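Local coordinates for protein yeast Cdc13 OB4 (Candida glabrata, PDB 3RMH) that forms, as the OB4 domain of the telomere protein Cdc13, a homodimer through an OB fold and probably contributes to DNA binding by the whole protein, at residues Tyr35-Glu40 / Asn53-Val58; Ile47-Val52 / Val70-Lys75. The protein carries 2 engineered substitutions. All blocks are in the same frame, centred on the assembly; numbering follows the deposited sequence.

Contact 1: residues Tyr35-Glu40 / Asn53-Val58; sequences YIIDVE and NELPLV. Engineered in segment 53-58: Leu57 (natural residue Met).
The flat side of the Tyr35 ring rests on the side chain of Leu55, in a CH-pi contact with Leu55 CG 3.9 Å from the ring centroid and 16° off its normal. The two side chains cross at about a right angle. Leu55 CD1 lies near Tyr35 CD1 and CE1, while Leu55 CD2 meets Tyr35 CB and, at 3.7 Å, Ile37 CG2. Tyr35 has CG beside its own backbone N (chi1 -68°), which swings the ring over the segment that follows Val52.

In the OB fold of this dimerization domain, strand 28-42 pairs antiparallel with strand 46-52; residues 53-58 continue past the end of that pairing, so side chains take over from the backbone bonds.

Backbone atoms of the loop meet the ring away from that face. Asn53 O lies at the ring edge, near its plane, 3.5 Å from Tyr35 CD2, and Glu54 CA approaches obliquely at 4.0 Å from the same CD2. No hydrogen bond joins the two segments; the side-chain amide of Asn53 is instead hydrogen-bonded to the backbone of His14 (O) and Ile16 (N). On the dimer side, Ile37 also packs on Ile114 of the second subunit, and Pro56 on Arg113 of that subunit.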
loop_
_atom_site.group_PDB
_atom_site.type_symbol
_atom_site.label_atom_id
_atom_site.label_comp_id
_atom_site.label_asym_id
_atom_site.label_seq_id
_atom_site.Cartn_x
_atom_site.Cartn_y
_atom_site.Cartn_z
ATOM N N TYR B 35 -13.711 -5.173 6.771
ATOM C CA TYR B 35 -14.105 -5.582 5.425
ATOM C C TYR B 35 -12.896 -5.785 4.560
ATOM O O TYR B 35 -12.051 -4.900 4.480
ATOM C CB TYR B 35 -14.969 -4.513 4.772
ATOM C CG TYR B 35 -16.312 -4.372 5.428
ATOM C CD1 TYR B 35 -17.387 -5.138 5.005
ATOM C CD2 TYR B 35 -16.503 -3.488 6.474
ATOM C CE1 TYR B 35 -18.630 -5.020 5.602
ATOM C CE2 TYR B 35 -17.746 -3.366 7.085
ATOM C CZ TYR B 35 -18.802 -4.132 6.638
ATOM O OH TYR B 35 -20.037 -4.011 7.238
ATOM N N ILE B 36 -12.820 -6.928 3.891
ATOM C CA ILE B 36 -11.760 -7.134 2.892
ATOM C C ILE B 36 -12.233 -6.513 1.594
ATOM O O ILE B 36 -13.265 -6.908 1.064
ATOM C CB ILE B 36 -11.497 -8.639 2.672
ATOM C CG1 ILE B 36 -10.920 -9.262 3.953
ATOM C CG2 ILE B 36 -10.602 -8.843 1.447
ATOM C CD1 ILE B 36 -10.741 -10.757 3.922
ATOM N N ILE B 37 -11.499 -5.539 1.066
ATOM C CA ILE B 37 -11.959 -4.880 -0.160
ATOM C C ILE B 37 -11.105 -5.142 -1.391
ATOM O O ILE B 37 -11.511 -4.838 -2.498
ATOM C CB ILE B 37 -12.090 -3.371 0.024
ATOM C CG1 ILE B 37 -10.759 -2.791 0.516
ATOM C CG2 ILE B 37 -13.234 -3.070 0.984
ATOM C CD1 ILE B 37 -10.732 -1.291 0.530
ATOM N N ASP B 38 -9.910 -5.683 -1.210
ATOM C CA ASP B 38 -9.081 -5.996 -2.366
ATOM C C ASP B 38 -8.100 -7.060 -1.956
ATOM O O ASP B 38 -7.633 -7.081 -0.817
ATOM C CB ASP B 38 -8.335 -4.740 -2.855
ATOM C CG ASP B 38 -7.899 -4.837 -4.311
ATOM O OD1 ASP B 38 -8.327 -5.776 -5.012
ATOM O OD2 ASP B 38 -7.138 -3.959 -4.765
ATOM N N VAL B 39 -7.801 -7.960 -2.879
ATOM C CA VAL B 39 -6.747 -8.925 -2.657
ATOM C C VAL B 39 -5.860 -8.948 -3.889
ATOM O O VAL B 39 -6.342 -8.930 -5.016
ATOM C CB VAL B 39 -7.295 -10.340 -2.378
ATOM C CG1 VAL B 39 -6.148 -11.308 -2.195
ATOM C CG2 VAL B 39 -8.193 -10.347 -1.137
ATOM N N GLU B 40 -4.556 -8.976 -3.668
ATOM C CA GLU B 40 -3.626 -9.056 -4.770
ATOM C C GLU B 40 -2.687 -10.212 -4.511
ATOM O O GLU B 40 -2.248 -10.422 -3.381
ATOM C CB GLU B 40 -2.859 -7.743 -4.905
ATOM C CG GLU B 40 -1.791 -7.771 -5.965
ATOM C CD GLU B 40 -1.425 -6.380 -6.442
ATOM O OE1 GLU B 40 -1.759 -5.403 -5.736
ATOM O OE2 GLU B 40 -0.819 -6.271 -7.528
ATOM N N ASN B 53 -12.495 -0.431 8.014
ATOM C CA ASN B 53 -13.454 -0.606 9.095
ATOM C C ASN B 53 -14.907 -0.540 8.589
ATOM O O ASN B 53 -15.769 -1.271 9.072
ATOM C CB ASN B 53 -13.213 0.410 10.229
ATOM C CG ASN B 53 -11.897 0.168 10.989
ATOM O OD1 ASN B 53 -11.019 1.032 11.021
ATOM N ND2 ASN B 53 -11.772 -0.996 11.618
ATOM N N GLU B 54 -15.169 0.330 7.616
ATOM C CA GLU B 54 -16.516 0.486 7.042
ATOM C C GLU B 54 -16.457 0.630 5.523
ATOM O O GLU B 54 -15.546 1.258 4.990
ATOM C CB GLU B 54 -17.193 1.723 7.629
ATOM C CG GLU B 54 -17.424 1.660 9.120
ATOM C CD GLU B 54 -18.521 0.681 9.497
ATOM O OE1 GLU B 54 -19.442 0.470 8.672
ATOM O OE2 GLU B 54 -18.458 0.121 10.616
ATOM N N LEU B 55 -17.423 0.056 4.819
ATOM C CA LEU B 55 -17.507 0.293 3.388
ATOM C C LEU B 55 -17.944 1.741 3.183
ATOM O O LEU B 55 -18.719 2.270 3.969
ATOM C CB LEU B 55 -18.474 -0.690 2.731
ATOM C CG LEU B 55 -18.041 -2.154 2.851
ATOM C CD1 LEU B 55 -19.147 -3.096 2.386
ATOM C CD2 LEU B 55 -16.753 -2.382 2.063
ATOM N N PRO B 56 -17.415 2.406 2.146
ATOM C CA PRO B 56 -17.747 3.831 2.008
ATOM C C PRO B 56 -19.216 4.062 1.639
ATOM O O PRO B 56 -19.783 3.280 0.871
ATOM C CB PRO B 56 -16.816 4.304 0.882
ATOM C CG PRO B 56 -16.457 3.065 0.124
ATOM C CD PRO B 56 -16.440 1.952 1.139
ATOM N N LEU B 57 -19.816 5.119 2.188
ATOM C CA LEU B 57 -21.211 5.464 1.874
ATOM C C LEU B 57 -21.374 5.981 0.442
ATOM O O LEU B 57 -20.389 6.251 -0.247
ATOM C CB LEU B 57 -21.759 6.515 2.848
ATOM C CG LEU B 57 -21.421 6.441 4.337
ATOM C CD1 LEU B 57 -20.043 7.033 4.597
ATOM C CD2 LEU B 57 -22.479 7.180 5.141
ATOM N N VAL B 58 -22.622 6.154 0.012
ATOM C CA VAL B 58 -22.916 6.551 -1.365
ATOM C C VAL B 58 -22.152 7.794 -1.821
ATOM O O VAL B 58 -22.121 8.810 -1.123
ATOM C CB VAL B 58 -24.421 6.804 -1.578
ATOM C CG1 VAL B 58 -25.222 5.601 -1.136
ATOM C CG2 VAL B 58 -24.865 8.049 -0.821
#

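Contact 2: residues Ile47-Val52 / Val70-Lys75; sequences IRIKVV and VYITGK
Ile47 and Ile72 face each other as a hydrogen-bonded antiparallel pair, and Ile49 with Val70 forms the next such pair. Each pair closes a ring of two bonds: Ile47 N to Ile72 O at 3.0 Å is answered by Ile72 N to Ile47 O, and Ile49 N to Val70 O by Val70 N to Ile49 O at 2.8 Å. All four are nearly straight at hydrogen, and strands 47-52 and 70-73 run nearly antiparallel, their N-to-C directions at 166°. Between them Arg48 and Tyr71 make the non-hydrogen-bonded pair, where Tyr71 CA makes a bent CA-H...O contact with Ile47 O, 3.5 Å away.

The face carrying Ile47, Ile49, Val70 and Ile72 is the tightly packed one. Ile47 CB and Ile72 CB stand 4.1 Å apart, and Ile49 CD1 reaches diagonally across the strand pair to Ile72 CD1 at 4.3 Å. Ile36, Phe92 and Pro119 add to this apolar layer, part of the interior of the OB-fold barrel.

The other face is more polar and partly open to solvent, Arg48 being partly exposed. Arg48, extended from CG to NE, sets its methylene chain against the Tyr71 ring, CG coming 3.9 Å from Tyr71 CD1, with the guanidinium and ring planes 54° apart. Its NE makes a salt bridge with Glu46, while NH2 makes another with Glu40 of the second subunit, and Tyr71 packs on Lys50 of that subunit. Apolar packing therefore secures one side of the strand pair, while on the other an arginine crossing a tyrosine at a slant is held between carboxylates of both subunits, which probably helps neutralise its charge at the dimer interface.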
loop_
_atom_site.group_PDB
_atom_site.type_symbol
_atom_site.label_atom_id
_atom_site.label_comp_id
_atom_site.label_asym_id
_atom_site.label_seq_id
_atom_site.Cartn_x
_atom_site.Cartn_y
_atom_site.Cartn_z
ATOM N N ILE B 47 0.688 -12.627 -0.695
ATOM C CA ILE B 47 -0.723 -12.246 -0.759
ATOM C C ILE B 47 -0.880 -10.932 -0.007
ATOM O O ILE B 47 -0.461 -10.813 1.148
ATOM C CB ILE B 47 -1.606 -13.322 -0.100
ATOM C CG1 ILE B 47 -1.360 -14.678 -0.757
ATOM C CG2 ILE B 47 -3.104 -12.930 -0.177
ATOM C CD1 ILE B 47 -2.050 -15.833 -0.056
ATOM N N ARG B 48 -1.466 -9.941 -0.663
ATOM C CA ARG B 48 -1.754 -8.670 -0.023
ATOM C C ARG B 48 -3.252 -8.436 0.063
ATOM O O ARG B 48 -3.948 -8.469 -0.949
ATOM C CB ARG B 48 -1.133 -7.525 -0.813
ATOM C CG ARG B 48 0.333 -7.706 -1.050
ATOM C CD ARG B 48 0.806 -6.699 -2.076
ATOM N NE ARG B 48 2.195 -6.915 -2.463
ATOM C CZ ARG B 48 2.776 -6.291 -3.482
ATOM N NH1 ARG B 48 2.073 -5.432 -4.208
ATOM N NH2 ARG B 48 4.050 -6.525 -3.776
ATOM N N ILE B 49 -3.727 -8.172 1.271
ATOM C CA ILE B 49 -5.163 -8.020 1.544
ATOM C C ILE B 49 -5.418 -6.619 2.091
ATOM O O ILE B 49 -4.867 -6.254 3.125
ATOM C CB ILE B 49 -5.594 -9.046 2.597
ATOM C CG1 ILE B 49 -5.260 -10.461 2.125
ATOM C CG2 ILE B 49 -7.088 -8.929 2.940
ATOM C CD1 ILE B 49 -5.498 -11.528 3.185
ATOM N N LYS B 50 -6.251 -5.834 1.408
ATOM C CA LYS B 50 -6.600 -4.501 1.898
ATOM C C LYS B 50 -7.912 -4.553 2.679
ATOM O O LYS B 50 -8.895 -5.105 2.199
ATOM C CB LYS B 50 -6.722 -3.500 0.738
ATOM C CG LYS B 50 -5.375 -3.207 0.025
ATOM C CD LYS B 50 -5.485 -2.033 -0.945
ATOM C CE LYS B 50 -4.162 -1.767 -1.678
ATOM N NZ LYS B 50 -3.870 -2.809 -2.710
ATOM N N VAL B 51 -7.911 -3.974 3.874
ATOM C CA VAL B 51 -9.097 -3.982 4.733
ATOM C C VAL B 51 -9.434 -2.588 5.243
ATOM O O VAL B 51 -8.548 -1.739 5.397
ATOM C CB VAL B 51 -8.923 -4.939 5.949
ATOM C CG1 VAL B 51 -8.582 -6.354 5.489
ATOM C CG2 VAL B 51 -7.834 -4.421 6.909
ATOM N N VAL B 52 -10.722 -2.374 5.496
ATOM C CA VAL B 52 -11.275 -1.117 6.007
ATOM C C VAL B 52 -12.282 -1.398 7.124
ATOM O O VAL B 52 -12.858 -2.482 7.179
ATOM C CB VAL B 52 -11.979 -0.317 4.891
ATOM C CG1 VAL B 52 -11.013 -0.074 3.741
ATOM C CG2 VAL B 52 -13.244 -1.055 4.397
ATOM N N VAL B 70 -2.506 -5.791 4.595
ATOM C CA VAL B 70 -2.089 -6.957 5.368
ATOM C C VAL B 70 -1.347 -7.921 4.453
ATOM O O VAL B 70 -1.884 -8.356 3.445
ATOM C CB VAL B 70 -3.319 -7.683 5.937
ATOM C CG1 VAL B 70 -2.911 -8.961 6.663
ATOM C CG2 VAL B 70 -4.093 -6.756 6.865
ATOM N N TYR B 71 -0.125 -8.273 4.828
ATOM C CA TYR B 71 0.745 -9.076 3.978
ATOM C C TYR B 71 0.944 -10.463 4.517
ATOM O O TYR B 71 1.223 -10.641 5.696
ATOM C CB TYR B 71 2.149 -8.442 3.924
ATOM C CG TYR B 71 2.233 -7.123 3.212
ATOM C CD1 TYR B 71 2.780 -7.040 1.942
ATOM C CD2 TYR B 71 1.819 -5.954 3.826
ATOM C CE1 TYR B 71 2.877 -5.825 1.280
ATOM C CE2 TYR B 71 1.923 -4.723 3.176
ATOM C CZ TYR B 71 2.450 -4.671 1.909
ATOM O OH TYR B 71 2.542 -3.461 1.270
ATOM N N ILE B 72 0.834 -11.447 3.636
ATOM C CA ILE B 72 1.214 -12.811 3.954
ATOM C C ILE B 72 2.387 -13.088 3.024
ATOM O O ILE B 72 2.202 -13.239 1.823
ATOM C CB ILE B 72 0.084 -13.780 3.650
ATOM C CG1 ILE B 72 -1.128 -13.446 4.527
ATOM C CG2 ILE B 72 0.529 -15.212 3.905
ATOM C CD1 ILE B 72 -2.371 -14.275 4.205
ATOM N N THR B 73 3.592 -13.153 3.578
ATOM C CA THR B 73 4.787 -13.061 2.741
ATOM C C THR B 73 5.738 -14.236 2.918
ATOM O O THR B 73 6.046 -14.620 4.045
ATOM C CB THR B 73 5.524 -11.761 3.047
ATOM O OG1 THR B 73 4.594 -10.675 2.969
ATOM C CG2 THR B 73 6.665 -11.544 2.062
ATOM N N GLY B 74 6.192 -14.805 1.800
ATOM C CA GLY B 74 7.124 -15.923 1.811
ATOM C C GLY B 74 6.451 -17.253 1.513
ATOM O O GLY B 74 5.283 -17.435 1.828
ATOM N N LYS B 75 7.190 -18.185 0.918
ATOM C CA LYS B 75 6.632 -19.487 0.551
ATOM C C LYS B 75 5.971 -20.171 1.744
ATOM O O LYS B 75 4.889 -20.748 1.622
ATOM C CB LYS B 75 7.720 -20.408 -0.019
ATOM C CG LYS B 75 8.700 -20.944 1.029
ATOM C CD LYS B 75 9.438 -22.192 0.544
ATOM C CE LYS B 75 10.322 -21.883 -0.656
ATOM N NZ LYS B 75 10.551 -23.089 -1.501
#

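In the fold
Strand 46-52 ties the two sites together: it pairs with strand 28-42 on one edge and with strand 68-73 on the other, and its chain runs directly into residues 53-58. Tyr35 N to Val52 O and Glu40 N to Arg48 O are probable hydrogen bonds between the contacts, whose centres lie 15 Å apart. Contact 2 is buried near the middle of the domain and rests on regular backbone bonding; contact 1 lies at the surface, where residues 53-58 meet strand 28-42 mainly through side chains, with no hydrogen bond between the segments. Both touch the second subunit: Glu40 of contact 1 forms a salt bridge with Arg48 of that subunit, and Arg48 of contact 2 with its Glu40.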